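Local coordinates for sensor protein CzcS (Pseudomonas aeruginosa, PDB 5GPO) that senses zinc through this sensor domain of a membrane-bound histidine kinase, probably passing the signal on by phosphotransfer in a two-component system, at residues Q62-F67 with M112-G117; A76-L81 with L123-R128. One frame throughout, in Å; residues are numbered along the deposited sequence. Where two conformers were deposited one is given.

Contact 1 (Q62-F67 with M112-G117); sequences QPLMSF and MRMKNG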
loop_
_atom_site.group_PDB
_atom_site.type_symbol
_atom_site.label_atom_id
_atom_site.label_comp_id
_atom_site.label_asym_id
_atom_site.label_seq_id
_atom_site.Cartn_x
_atom_site.Cartn_y
_atom_site.Cartn_z
ATOM N N GLN B 62 -21.793 1.057 10.432
ATOM C CA GLN B 62 -21.628 1.475 9.043
ATOM C C GLN B 62 -20.159 1.755 8.728
ATOM O O GLN B 62 -19.435 2.317 9.555
ATOM C CB GLN B 62 -22.480 2.712 8.761
ATOM C CG GLN B 62 -23.989 2.419 8.816
ATOM C CD GLN B 62 -24.488 1.701 7.579
ATOM O OE1 GLN B 62 -24.126 2.056 6.465
ATOM N NE2 GLN B 62 -25.315 0.674 7.770
ATOM N N PRO B 63 -19.690 1.374 7.540
ATOM C CA PRO B 63 -18.296 1.672 7.184
ATOM C C PRO B 63 -18.049 3.173 7.153
ATOM O O PRO B 63 -18.859 3.942 6.634
ATOM C CB PRO B 63 -18.129 1.029 5.798
ATOM C CG PRO B 63 -19.506 0.686 5.315
ATOM C CD PRO B 63 -20.360 0.512 6.554
ATOM N N LEU B 64 -16.946 3.595 7.764
ATOM C CA LEU B 64 -16.506 4.974 7.637
ATOM C C LEU B 64 -15.381 5.108 6.624
ATOM O O LEU B 64 -15.366 6.069 5.852
ATOM C CB LEU B 64 -16.065 5.536 8.997
ATOM C CG LEU B 64 -15.269 6.853 9.004
ATOM C CD1 LEU B 64 -16.059 8.005 8.384
ATOM C CD2 LEU B 64 -14.796 7.233 10.399
ATOM N N MET B 65 -14.449 4.157 6.608
ATOM C CA MET B 65 -13.369 4.141 5.628
ATOM C C MET B 65 -13.107 2.710 5.207
ATOM O O MET B 65 -13.164 1.798 6.032
ATOM C CB MET B 65 -12.060 4.706 6.168
ATOM C CG MET B 65 -12.093 6.081 6.751
ATOM S SD MET B 65 -10.440 6.299 7.440
ATOM C CE MET B 65 -10.681 7.781 8.404
ATOM N N SER B 66 -12.793 2.527 3.931
ATOM C CA SER B 66 -12.449 1.217 3.408
ATOM C C SER B 66 -11.482 1.429 2.252
ATOM O O SER B 66 -11.794 2.192 1.336
ATOM C CB SER B 66 -13.709 0.479 2.956
ATOM O OG SER B 66 -13.400 -0.800 2.450
ATOM N N PHE B 67 -10.297 0.814 2.318
ATOM C CA PHE B 67 -9.365 0.890 1.198
ATOM C C PHE B 67 -8.308 -0.202 1.320
ATOM O O PHE B 67 -8.140 -0.822 2.366
ATOM C CB PHE B 67 -8.705 2.272 1.111
ATOM C CG PHE B 67 -8.159 2.770 2.415
ATOM C CD1 PHE B 67 -6.939 2.314 2.896
ATOM C CD2 PHE B 67 -8.854 3.711 3.157
ATOM C CE1 PHE B 67 -6.424 2.781 4.093
ATOM C CE2 PHE B 67 -8.350 4.183 4.358
ATOM C CZ PHE B 67 -7.129 3.722 4.827
ATOM N N MET B 112 -11.352 1.558 18.722
ATOM C CA MET B 112 -10.600 2.794 18.899
ATOM C C MET B 112 -11.580 3.936 19.074
ATOM O O MET B 112 -12.785 3.786 18.858
ATOM C CB MET B 112 -9.669 3.074 17.711
ATOM C CG MET B 112 -8.644 1.997 17.544
ATOM S SD MET B 112 -7.429 2.333 16.279
ATOM C CE MET B 112 -6.624 0.724 16.274
ATOM N N ARG B 113 -11.057 5.087 19.484
ATOM C CA ARG B 113 -11.825 6.323 19.464
ATOM C C ARG B 113 -11.042 7.342 18.661
ATOM O O ARG B 113 -9.931 7.721 19.051
ATOM C CB ARG B 113 -12.114 6.854 20.867
ATOM C CG ARG B 113 -13.008 8.096 20.843
ATOM C CD ARG B 113 -13.576 8.384 22.219
ATOM N NE ARG B 113 -14.295 7.229 22.755
ATOM C CZ ARG B 113 -15.591 6.992 22.570
ATOM N NH1 ARG B 113 -16.334 7.832 21.863
ATOM N NH2 ARG B 113 -16.147 5.909 23.098
ATOM N N MET B 114 -11.617 7.768 17.543
ATOM C CA MET B 114 -11.002 8.781 16.711
ATOM C C MET B 114 -10.910 10.097 17.473
ATOM O O MET B 114 -11.633 10.335 18.446
ATOM C CB MET B 114 -11.796 8.951 15.419
ATOM C CG MET B 114 -11.816 7.694 14.568
ATOM S SD MET B 114 -12.539 7.976 12.959
ATOM C CE MET B 114 -11.535 9.346 12.364
ATOM N N LYS B 115 -9.989 10.955 17.026
ATOM C CA LYS B 115 -9.725 12.184 17.763
ATOM C C LYS B 115 -10.963 13.068 17.835
ATOM O O LYS B 115 -11.173 13.756 18.839
ATOM C CB LYS B 115 -8.558 12.947 17.130
ATOM C CG LYS B 115 -7.987 14.027 18.044
ATOM C CD LYS B 115 -7.130 15.020 17.281
ATOM C CE LYS B 115 -5.781 14.438 16.903
ATOM N NZ LYS B 115 -5.002 15.390 16.043
ATOM N N ASN B 116 -11.804 13.039 16.805
ATOM C CA ASN B 116 -13.024 13.829 16.786
ATOM C C ASN B 116 -14.147 13.218 17.622
ATOM O O ASN B 116 -15.261 13.744 17.604
ATOM C CB ASN B 116 -13.496 14.041 15.342
ATOM C CG ASN B 116 -13.677 12.735 14.576
ATOM O OD1 ASN B 116 -13.932 11.677 15.162
ATOM N ND2 ASN B 116 -13.555 12.809 13.254
ATOM N N GLY B 117 -13.885 12.129 18.347
ATOM C CA GLY B 117 -14.848 11.525 19.237
ATOM C C GLY B 117 -15.518 10.267 18.705
ATOM O O GLY B 117 -16.151 9.549 19.487
#
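Leu64 and Met114 meet end to end, the methyl CD2 of Leu64 lying 3.5 Å from the sulfur SD of Met114. Each side chain is aimed at the other across a wide gap, since even the closest pair of CA atoms, those of Leu64 and Met114, is 11.3 Å apart. Leu64 covers its share by carrying CG opposite the backbone N (chi1 166°). Met114 runs extended to its sulfur and then bends at chi3 (55°), which brings its terminal methyl round to Met65, where the two CE atoms of Met65 and Met114 are 4.3 Å apart, a looser touch.

Behind these tips, the backbone sets the direction. A classic beta bulge sets Leu64 and Met65 together opposite Ile55, to which both are hydrogen-bonded through the backbone, and sends two consecutive side chains toward Met114. On the other side, Met114 opens a type I turn closed by Gly117 N to Met114 O at 2.9 Å, and Arg113 NH1 reaches Gly117 O at 2.9 Å over a bent N-H...O angle of 131°. Met114 also rests on Val120 of strand 119-127, while Met65 packs on Leu41 of the second subunit.

At the subunit interface, bulged strand 63-68, outermost in this chain's sheet, thus meets the 114-117 turn through dispersion between methyls and a thioether, without a directional bond, Met65 and Met114 being buried and Leu64 on the exposed side.

Contact 2 (A76-L81 with L123-R128); sequences AANRAL and LLSSER. With SO4 (sulfate ion), chain H.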
loop_
_atom_site.group_PDB
_atom_site.type_symbol
_atom_site.label_atom_id
_atom_site.label_comp_id
_atom_site.label_asym_id
_atom_site.label_seq_id
_atom_site.Cartn_x
_atom_site.Cartn_y
_atom_site.Cartn_z
ATOM N N ALA B 76 -16.526 -12.566 4.667
ATOM C CA ALA B 76 -16.877 -13.511 5.725
ATOM C C ALA B 76 -15.950 -13.371 6.921
ATOM O O ALA B 76 -16.398 -13.402 8.073
ATOM C CB ALA B 76 -16.821 -14.942 5.190
ATOM N N ALA B 77 -14.653 -13.216 6.664
ATOM C CA ALA B 77 -13.691 -13.095 7.748
ATOM C C ALA B 77 -13.929 -11.828 8.555
ATOM O O ALA B 77 -13.913 -11.863 9.790
ATOM C CB ALA B 77 -12.274 -13.113 7.187
ATOM N N ASN B 78 -14.135 -10.696 7.867
ATOM C CA ASN B 78 -14.429 -9.442 8.557
ATOM C C ASN B 78 -15.698 -9.555 9.396
ATOM O O ASN B 78 -15.746 -9.065 10.531
ATOM C CB ASN B 78 -14.554 -8.304 7.543
ATOM C CG ASN B 78 -13.219 -7.717 7.167
ATOM O OD1 ASN B 78 -12.168 -8.239 7.546
ATOM N ND2 ASN B 78 -13.246 -6.616 6.421
ATOM N N ARG B 79 -16.733 -10.217 8.863
ATOM C CA ARG B 79 -17.956 -10.416 9.638
ATOM C C ARG B 79 -17.665 -11.199 10.922
ATOM O O ARG B 79 -18.096 -10.802 12.015
ATOM C CB ARG B 79 -19.000 -11.125 8.765
ATOM C CG ARG B 79 -20.358 -11.338 9.436
ATOM C CD ARG B 79 -21.412 -11.865 8.456
ATOM N NE ARG B 79 -21.786 -10.866 7.452
ATOM C CZ ARG B 79 -21.647 -11.026 6.136
ATOM N NH1 ARG B 79 -21.167 -12.163 5.649
ATOM N NH2 ARG B 79 -22.010 -10.056 5.306
ATOM N N ALA B 80 -16.861 -12.266 10.823
ATOM C CA ALA B 80 -16.535 -13.067 12.003
ATOM C C ALA B 80 -15.688 -12.277 12.999
ATOM O O ALA B 80 -15.912 -12.361 14.215
ATOM C CB ALA B 80 -15.819 -14.353 11.587
ATOM N N LEU B 81 -14.714 -11.506 12.500
ATOM C CA LEU B 81 -13.874 -10.692 13.375
ATOM C C LEU B 81 -14.681 -9.589 14.048
ATOM O O LEU B 81 -14.531 -9.350 15.252
ATOM C CB LEU B 81 -12.720 -10.087 12.573
ATOM C CG LEU B 81 -11.783 -9.171 13.354
ATOM C CD1 LEU B 81 -11.232 -9.890 14.557
ATOM C CD2 LEU B 81 -10.653 -8.712 12.441
ATOM N N LEU B 123 -10.554 -2.974 11.363
ATOM C CA LEU B 123 -10.322 -4.325 10.863
ATOM C C LEU B 123 -9.170 -4.265 9.866
ATOM O O LEU B 123 -9.337 -3.765 8.748
ATOM C CB LEU B 123 -11.588 -4.887 10.214
ATOM C CG LEU B 123 -12.849 -4.892 11.074
ATOM C CD1 LEU B 123 -14.071 -5.421 10.300
ATOM C CD2 LEU B 123 -12.659 -5.724 12.321
ATOM N N LEU B 124 -8.006 -4.775 10.262
ATOM C CA LEU B 124 -6.817 -4.756 9.422
ATOM C C LEU B 124 -6.485 -6.172 8.966
ATOM O O LEU B 124 -6.301 -7.079 9.791
ATOM C CB LEU B 124 -5.639 -4.131 10.172
ATOM C CG LEU B 124 -4.268 -4.078 9.494
ATOM C CD1 LEU B 124 -4.277 -3.212 8.234
ATOM C CD2 LEU B 124 -3.256 -3.527 10.514
ATOM N N SER B 125 -6.387 -6.356 7.655
ATOM C CA SER B 125 -6.214 -7.680 7.078
ATOM C C SER B 125 -4.965 -7.706 6.215
ATOM O O SER B 125 -4.587 -6.701 5.606
ATOM C CB SER B 125 -7.433 -8.092 6.254
ATOM O OG SER B 125 -8.565 -8.297 7.077
ATOM N N SER B 126 -4.322 -8.865 6.175
ATOM C CA SER B 126 -3.068 -9.030 5.460
ATOM C C SER B 126 -3.035 -10.384 4.772
ATOM O O SER B 126 -3.475 -11.385 5.343
ATOM C CB SER B 126 -1.870 -8.919 6.407
ATOM O OG SER B 126 -1.895 -9.972 7.356
ATOM N N GLU B 127 -2.504 -10.408 3.551
ATOM C CA GLU B 127 -2.222 -11.668 2.877
ATOM C C GLU B 127 -1.034 -12.338 3.554
ATOM O O GLU B 127 0.040 -11.738 3.667
ATOM C CB GLU B 127 -1.881 -11.438 1.406
ATOM C CG GLU B 127 -3.016 -11.105 0.475
ATOM C CD GLU B 127 -2.592 -11.245 -0.987
ATOM O OE1 GLU B 127 -3.023 -12.214 -1.649
ATOM O OE2 GLU B 127 -1.790 -10.409 -1.461
ATOM N N ARG B 128 -1.211 -13.582 3.986
ATOM C CA ARG B 128 -0.111 -14.345 4.579
ATOM C C ARG B 128 0.826 -14.889 3.503
ATOM O O ARG B 128 1.083 -14.228 2.496
ATOM C CB ARG B 128 -0.645 -15.502 5.433
ATOM C CG ARG B 128 -1.312 -15.074 6.734
ATOM C CD ARG B 128 -1.700 -16.280 7.576
ATOM N NE ARG B 128 -0.536 -17.095 7.925
ATOM C CZ ARG B 128 -0.595 -18.235 8.608
ATOM N NH1 ARG B 128 -1.763 -18.709 9.019
ATOM N NH2 ARG B 128 0.515 -18.907 8.884
HETATM S S SO4 H . -15.236 -14.544 1.294
HETATM O O1 SO4 H . -15.948 -15.804 1.040
HETATM O O2 SO4 H . -14.731 -14.001 0.029
HETATM O O3 SO4 H . -16.151 -13.600 1.914
HETATM O O4 SO4 H . -14.100 -14.845 2.175
#
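Leu81 and Leu123 form the tight end of this contact: their CD2 methyls are 3.6 Å apart, and Leu81 CG sits 3.7 Å from Leu123 CD2. The two side chains run alongside each other, pointing opposite ways, each aimed at the opposing backbone. The other branch of Leu123 serves Asn78, with CD1 lying 4.0 Å from Asn78 CG. Thus one leucine, with CG beside its backbone N (chi1 -55°), spreads its two methyls over two residues a helical turn apart. Ser54 of strand 51-57 touches both Asn78 and Leu123, and Val93 and Ser107 border Leu81.

Packing slackens toward the N-terminal part of helix 76-81. Asn78 OD1 stands 3.6 Å from Ser125 OG, a polar approach too long to count as a bond; the hydroxyl is instead hydrogen-bonded to Ser107 OG on strand 104-113. Farther out, at exposed Ala76, the backbone N donates to sulfate O3 at 3.0 Å with an N-H...O angle of 161°. Ser74 OG also binds this ion, probably a guest from the crystallisation liquor. At the end of the chain, Arg128 NH2 forms a salt bridge with Glu9 OE1 of the second subunit.

The axes of helix 76-81 and strand 123-127 come within 9.8 Å, at 139° between their N-to-C directions, placing the helix across one face of the antiparallel sheet. Leu123 packs on both Leu81 and Asn78, so a leucine and an amide flank share the apolar wedge, while the buried Ser125 hydroxyl is satisfied within the sheet and the sulfate probably benefits from the helix dipole.

Overall arrangement
Both contacts reach the five-stranded antiparallel sheet of the sensor domain, whose strand order 2-1-5-4-3 is consistent with a PAS-like fold; their centres are 17 Å apart and they do not touch. Contact 2 lies deeper, 10 Å from the chain centre against 15 Å for contact 1, and buries 206 Å² rather than 88 Å². It seats helix 75-86 on central strand 119-127 through packing of Leu123 on Leu81 and Asn78, with a buried serine alongside. Contact 1 joins outermost strand 63-68 to the turn after strand 104-113, chiefly by methionine. Strand 63-68 precedes the helix, and the segments alternate along the chain. Both contacts also border the second subunit.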